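Local coordinates for ABC transporter binding protein AcbH (Actinoplanes, PDB 3OO8) that binds beta-D-galactopyranose outside the cell as the solute receptor of an ABC transporter, at residues A[137-142]-A[339-344]; A[335-340]-A[349-354]. The protein carries 2 engineered substitutions. All blocks are in the same frame, centred on the assembly; numbering follows the deposited sequence.

Interaction 1. Residues A[137-142]-A[339-344]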
loop_
_atom_site.group_PDB
_atom_site.type_symbol
_atom_site.label_atom_id
_atom_site.label_comp_id
_atom_site.label_asym_id
_atom_site.label_seq_id
_atom_site.Cartn_x
_atom_site.Cartn_y
_atom_site.Cartn_z
ATOM N N LEU A 137 -7.160 -5.668 8.128
ATOM C CA LEU A 137 -6.368 -6.140 9.276
ATOM C C LEU A 137 -5.149 -5.264 9.523
ATOM O O LEU A 137 -4.937 -4.826 10.657
ATOM C CB LEU A 137 -5.937 -7.615 9.092
ATOM C CG LEU A 137 -5.428 -8.247 10.399
ATOM C CD1 LEU A 137 -6.543 -8.362 11.448
ATOM C CD2 LEU A 137 -4.825 -9.620 10.063
ATOM N N TYR A 138 -4.337 -4.996 8.491
ATOM C CA TYR A 138 -3.095 -4.237 8.672
ATOM C C TYR A 138 -2.686 -3.582 7.347
ATOM O O TYR A 138 -3.154 -3.965 6.273
ATOM C CB TYR A 138 -1.917 -5.126 9.158
ATOM C CG TYR A 138 -1.695 -6.307 8.235
ATOM C CD1 TYR A 138 -1.018 -6.138 7.016
ATOM C CD2 TYR A 138 -2.261 -7.558 8.523
ATOM C CE1 TYR A 138 -0.889 -7.207 6.096
ATOM C CE2 TYR A 138 -2.173 -8.615 7.606
ATOM C CZ TYR A 138 -1.483 -8.431 6.416
ATOM O OH TYR A 138 -1.409 -9.482 5.542
ATOM N N ASN A 139 -1.810 -2.599 7.463
ATOM C CA ASN A 139 -1.177 -1.952 6.303
ATOM C C ASN A 139 0.246 -1.515 6.637
ATOM O O ASN A 139 0.716 -1.748 7.760
ATOM C CB ASN A 139 -2.062 -0.861 5.666
ATOM C CG ASN A 139 -2.525 0.206 6.643
ATOM O OD1 ASN A 139 -1.905 0.443 7.688
ATOM N ND2 ASN A 139 -3.629 0.879 6.285
ATOM N N TYR A 140 0.932 -0.852 5.699
ATOM C CA TYR A 140 2.280 -0.301 5.970
ATOM C C TYR A 140 2.445 0.884 5.028
ATOM O O TYR A 140 1.815 0.929 3.983
ATOM C CB TYR A 140 3.379 -1.344 5.734
ATOM C CG TYR A 140 3.492 -1.728 4.289
ATOM C CD1 TYR A 140 4.333 -1.015 3.435
ATOM C CD2 TYR A 140 2.753 -2.789 3.778
ATOM C CE1 TYR A 140 4.414 -1.364 2.088
ATOM C CE2 TYR A 140 2.839 -3.129 2.445
ATOM C CZ TYR A 140 3.669 -2.412 1.625
ATOM O OH TYR A 140 3.790 -2.714 0.269
ATOM N N PRO A 141 3.337 1.812 5.378
ATOM C CA PRO A 141 3.426 3.072 4.632
ATOM C C PRO A 141 4.510 3.165 3.567
ATOM O O PRO A 141 5.533 2.483 3.640
ATOM C CB PRO A 141 3.744 4.073 5.743
ATOM C CG PRO A 141 4.692 3.249 6.652
ATOM C CD PRO A 141 4.090 1.851 6.653
ATOM N N TRP A 142 4.236 4.016 2.578
ATOM C CA TRP A 142 5.216 4.433 1.559
ATOM C C TRP A 142 5.572 5.869 1.921
ATOM O O TRP A 142 4.774 6.781 1.738
ATOM C CB TRP A 142 4.599 4.367 0.159
ATOM C CG TRP A 142 4.751 3.018 -0.466
ATOM C CD1 TRP A 142 4.148 1.832 -0.082
ATOM C CD2 TRP A 142 5.586 2.707 -1.580
ATOM N NE1 TRP A 142 4.557 0.806 -0.921
ATOM C CE2 TRP A 142 5.468 1.316 -1.815
ATOM C CE3 TRP A 142 6.424 3.475 -2.401
ATOM C CZ2 TRP A 142 6.128 0.684 -2.875
ATOM C CZ3 TRP A 142 7.117 2.822 -3.446
ATOM C CH2 TRP A 142 6.966 1.456 -3.648
ATOM N N VAL A 339 1.169 -2.685 10.351
ATOM C CA VAL A 339 0.487 -2.157 11.535
ATOM C C VAL A 339 -1.030 -2.224 11.387
ATOM O O VAL A 339 -1.608 -2.032 10.296
ATOM C CB VAL A 339 0.924 -0.691 11.879
ATOM C CG1 VAL A 339 2.443 -0.655 12.210
ATOM C CG2 VAL A 339 0.667 0.238 10.671
ATOM N N GLY A 340 -1.662 -2.526 12.511
ATOM C CA GLY A 340 -3.127 -2.575 12.577
ATOM C C GLY A 340 -3.807 -1.241 12.267
ATOM O O GLY A 340 -3.258 -0.170 12.546
ATOM N N LEU A 341 -5.042 -1.322 11.765
ATOM C CA LEU A 341 -5.832 -0.117 11.466
ATOM C C LEU A 341 -6.748 0.294 12.608
ATOM O O LEU A 341 -7.320 1.393 12.571
ATOM C CB LEU A 341 -6.711 -0.285 10.214
ATOM C CG LEU A 341 -5.996 -0.207 8.870
ATOM C CD1 LEU A 341 -5.189 -1.471 8.578
ATOM C CD2 LEU A 341 -7.054 0.032 7.765
ATOM N N ALA A 342 -6.852 -0.546 13.635
ATOM C CA ALA A 342 -7.767 -0.220 14.734
ATOM C C ALA A 342 -7.377 1.080 15.448
ATOM O O ALA A 342 -6.199 1.322 15.739
ATOM C CB ALA A 342 -7.828 -1.382 15.709
ATOM N N ASN A 343 -8.366 1.929 15.724
ATOM C CA ASN A 343 -8.055 3.206 16.399
ATOM C C ASN A 343 -7.365 2.987 17.756
ATOM O O ASN A 343 -7.834 2.190 18.565
ATOM C CB ASN A 343 -9.329 4.016 16.659
ATOM C CG ASN A 343 -9.903 4.633 15.411
ATOM O OD1 ASN A 343 -9.193 4.885 14.434
ATOM N ND2 ASN A 343 -11.208 4.883 15.432
ATOM N N GLY A 344 -6.267 3.694 17.986
ATOM C CA GLY A 344 -5.584 3.657 19.276
ATOM C C GLY A 344 -4.796 2.389 19.545
ATOM O O GLY A 344 -4.334 2.146 20.670
HETATM O O HOH W 1 -2.785 1.488 10.089
#

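Interaction 2. Residues A[335-340]-A[349-354]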
loop_
_atom_site.group_PDB
_atom_site.type_symbol
_atom_site.label_atom_id
_atom_site.label_comp_id
_atom_site.label_asym_id
_atom_site.label_seq_id
_atom_site.Cartn_x
_atom_site.Cartn_y
_atom_site.Cartn_z
ATOM N N ASP A 335 5.233 -9.873 13.171
ATOM C CA ASP A 335 5.337 -9.072 11.951
ATOM C C ASP A 335 5.998 -7.751 12.353
ATOM O O ASP A 335 5.459 -7.022 13.174
ATOM C CB ASP A 335 3.925 -8.803 11.414
ATOM C CG ASP A 335 3.916 -8.075 10.045
ATOM O OD1 ASP A 335 4.733 -7.156 9.818
ATOM O OD2 ASP A 335 3.034 -8.398 9.211
ATOM N N HIS A 336 7.155 -7.444 11.781
ATOM C CA HIS A 336 7.880 -6.265 12.204
ATOM C C HIS A 336 7.582 -4.960 11.484
ATOM O O HIS A 336 8.108 -3.926 11.888
ATOM C CB HIS A 336 9.386 -6.540 12.143
ATOM C CG HIS A 336 9.814 -7.700 12.989
ATOM N ND1 HIS A 336 9.605 -7.741 14.350
ATOM C CD2 HIS A 336 10.435 -8.861 12.666
ATOM C CE1 HIS A 336 10.076 -8.880 14.829
ATOM N NE2 HIS A 336 10.587 -9.574 13.829
ATOM N N TRP A 337 6.752 -4.983 10.436
ATOM C CA TRP A 337 6.536 -3.765 9.635
ATOM C C TRP A 337 5.072 -3.369 9.475
ATOM O O TRP A 337 4.757 -2.192 9.496
ATOM C CB TRP A 337 7.232 -3.835 8.270
ATOM C CG TRP A 337 8.631 -4.333 8.458
ATOM C CD1 TRP A 337 9.106 -5.540 8.057
ATOM C CD2 TRP A 337 9.687 -3.706 9.210
ATOM N NE1 TRP A 337 10.415 -5.697 8.476
ATOM C CE2 TRP A 337 10.790 -4.586 9.186
ATOM C CE3 TRP A 337 9.813 -2.489 9.879
ATOM C CZ2 TRP A 337 11.999 -4.279 9.803
ATOM C CZ3 TRP A 337 11.028 -2.189 10.505
ATOM C CH2 TRP A 337 12.091 -3.076 10.456
ATOM N N ASP A 338 4.203 -4.339 9.263
ATOM C CA ASP A 338 2.780 -4.027 9.138
ATOM C C ASP A 338 2.187 -3.527 10.459
ATOM O O ASP A 338 2.628 -3.905 11.552
ATOM C CB ASP A 338 2.020 -5.276 8.714
ATOM C CG ASP A 338 2.431 -5.772 7.338
ATOM O OD1 ASP A 338 2.386 -4.971 6.393
ATOM O OD2 ASP A 338 2.776 -6.959 7.191
ATOM N N VAL A 339 1.169 -2.685 10.351
ATOM C CA VAL A 339 0.487 -2.157 11.535
ATOM C C VAL A 339 -1.030 -2.224 11.387
ATOM O O VAL A 339 -1.608 -2.032 10.296
ATOM C CB VAL A 339 0.924 -0.691 11.879
ATOM C CG1 VAL A 339 2.443 -0.655 12.210
ATOM C CG2 VAL A 339 0.667 0.238 10.671
ATOM N N GLY A 340 -1.662 -2.526 12.511
ATOM C CA GLY A 340 -3.127 -2.575 12.577
ATOM C C GLY A 340 -3.807 -1.241 12.267
ATOM O O GLY A 340 -3.258 -0.170 12.546
ATOM N N THR A 349 4.299 -5.311 20.854
ATOM C CA THR A 349 5.425 -5.793 20.068
ATOM C C THR A 349 5.937 -4.783 19.025
ATOM O O THR A 349 6.958 -5.029 18.393
ATOM C CB THR A 349 5.048 -7.092 19.311
ATOM O OG1 THR A 349 3.832 -6.873 18.589
ATOM C CG2 THR A 349 4.846 -8.268 20.269
ATOM N N TYR A 350 5.233 -3.675 18.814
ATOM C CA TYR A 350 5.679 -2.742 17.779
ATOM C C TYR A 350 7.063 -2.118 18.057
ATOM O O TYR A 350 7.370 -1.760 19.197
ATOM C CB TYR A 350 4.717 -1.580 17.616
ATOM C CG TYR A 350 3.374 -1.863 16.967
ATOM C CD1 TYR A 350 3.125 -3.038 16.257
ATOM C CD2 TYR A 350 2.415 -0.877 16.973
ATOM C CE1 TYR A 350 1.873 -3.257 15.647
ATOM C CE2 TYR A 350 1.170 -1.062 16.355
ATOM C CZ TYR A 350 0.927 -2.250 15.688
ATOM O OH TYR A 350 -0.306 -2.431 15.118
ATOM N N ASN A 351 7.872 -1.998 17.010
ATOM C CA ASN A 351 9.083 -1.182 17.043
ATOM C C ASN A 351 8.787 0.312 16.737
ATOM O O ASN A 351 7.633 0.713 16.505
ATOM C CB ASN A 351 10.134 -1.753 16.091
ATOM C CG ASN A 351 9.645 -1.803 14.661
ATOM O OD1 ASN A 351 8.998 -0.870 14.204
ATOM N ND2 ASN A 351 9.954 -2.889 13.949
ATOM N N ASP A 352 9.821 1.144 16.751
ATOM C CA ASP A 352 9.618 2.573 16.616
ATOM C C ASP A 352 9.044 2.951 15.245
ATOM O O ASP A 352 8.232 3.877 15.154
ATOM C CB ASP A 352 10.932 3.318 16.891
ATOM C CG ASP A 352 11.256 3.381 18.373
ATOM O OD1 ASP A 352 10.326 3.188 19.193
ATOM O OD2 ASP A 352 12.437 3.636 18.704
ATOM N N ILE A 353 9.507 2.238 14.216
ATOM C CA ILE A 353 9.058 2.443 12.836
ATOM C C ILE A 353 7.565 2.159 12.765
ATOM O O ILE A 353 6.836 2.945 12.165
ATOM C CB ILE A 353 9.800 1.516 11.829
ATOM C CG1 ILE A 353 11.274 1.918 11.725
ATOM C CG2 ILE A 353 9.169 1.640 10.412
ATOM C CD1 ILE A 353 11.463 3.315 11.142
ATOM N N GLN A 354 7.138 1.051 13.368
ATOM C CA GLN A 354 5.689 0.728 13.432
ATOM C C GLN A 354 4.895 1.772 14.201
ATOM O O GLN A 354 3.816 2.171 13.771
ATOM C CB GLN A 354 5.464 -0.651 14.050
ATOM C CG GLN A 354 5.832 -1.785 13.076
ATOM C CD GLN A 354 5.832 -3.145 13.766
ATOM O OE1 GLN A 354 6.637 -3.391 14.693
ATOM N NE2 GLN A 354 4.938 -4.040 13.329
HETATM O O HOH W 2 4.601 -6.218 16.055
HETATM O O HOH W 3 7.516 -5.695 15.739
HETATM O O HOH W 4 -2.034 -0.422 15.105
#

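Interaction 1. Residues A[137-142]-A[339-344]
A short antiparallel strand pairing joins N139, on the long strand 134-147, to V339 in the brief strand 339-340. The pair is of the hydrogen-bonded kind. N139 N donates to V339 O at 2.9 Å, and V339 N returns a bond to N139 O at 2.8 Å. Two weaker C-H...O contacts extend the pairing: Y138 CA lies 3.1 Å from V339 O, and G340 CA lies 3.5 Å from L137 O. L137 O is buried here and has no hydrogen-bond partner in the model.

The side chains of N139 and V339 share one face of the sheet. N139 has CG between its backbone N and carbonyl carbon (chi1 55°), which brings the amide against L341. The side chains of N139 and L341 cross at about a right angle, with N139 ND2 3.6 Å from L341 CD1. That same methyl also packs on Y138 CA. A water links N139 OD1 to G340 O, donating to both, while N139 ND2 bonds T300.

The Y138 ring runs off from the pairing, and its hydroxyl bonds D301 and Y36. W142, further along the segment, belongs to the galactose site. Helix 352-363 packs against N139 and V339, and helix 325-332 against L137 and Y138.

Interaction 2. Residues A[335-340]-A[349-354]
Side-chain amides of Q354 and N351 grip the backbone of the turn at 335-338. Q354 NE2 donates to two carbonyls, D338 O at 2.9 Å and D335 O at 3.0 Å. D338 O lies close to the amide plane of Q354; D335 O lies about 29° out of it. N351 has CG between its backbone N and carbonyl carbon (chi1 60°). From there ND2 donates to H336 O at 3.0 Å, on a lone pair, though the bond is bent (138°). G340 N donates to Y350 OH at 2.9 Å.

N351 and Q354 also form a capping box at the start of helix 352-363: Q354 N donates to N351 OD1, and N351 N to Q354 OE1. D335 OD1 accepts from W337 N, an Asx turn, and also from D338 N, which completes an Asx motif. With Q354 cut back to an alanine, the D335 and D338 carbonyls would probably lose the donor they share, and N351 N its capping-box acceptor.

One water joins H336 ND1, T349 O and Q354 OE1; another joins G340 O and Y350 OH.

Apolar packing is lighter. V339 CG1 sits 3.5 Å from Q354 CB and over one face of the Y350 ring. The W337 ring meets I353 CB at its edge, 4.1 Å from CZ3.

W337 also packs on helix 264-270. Helix 325-332 touches D338 and Y350, and D338 leans on strand 134-147.

In the fold
The two interactions share V339 and G340, so the short strand 339-340 is held from two directions. Interaction 1 is buried and joins this strand to strand 134-147 of the main sheet, mostly through backbone bonds. Interaction 2 is only partly buried. It ties the loop before the strand to the start of helix 352-363, mostly through side-chain amides, a tyrosine hydroxyl and waters. D338 connects them directly: it packs on Y138 and Y140 of the first contact. The segments of interaction 1 are far apart in sequence, whereas interaction 2 closes a local loop. Of the two, only interaction 1 contains a galactose-site residue.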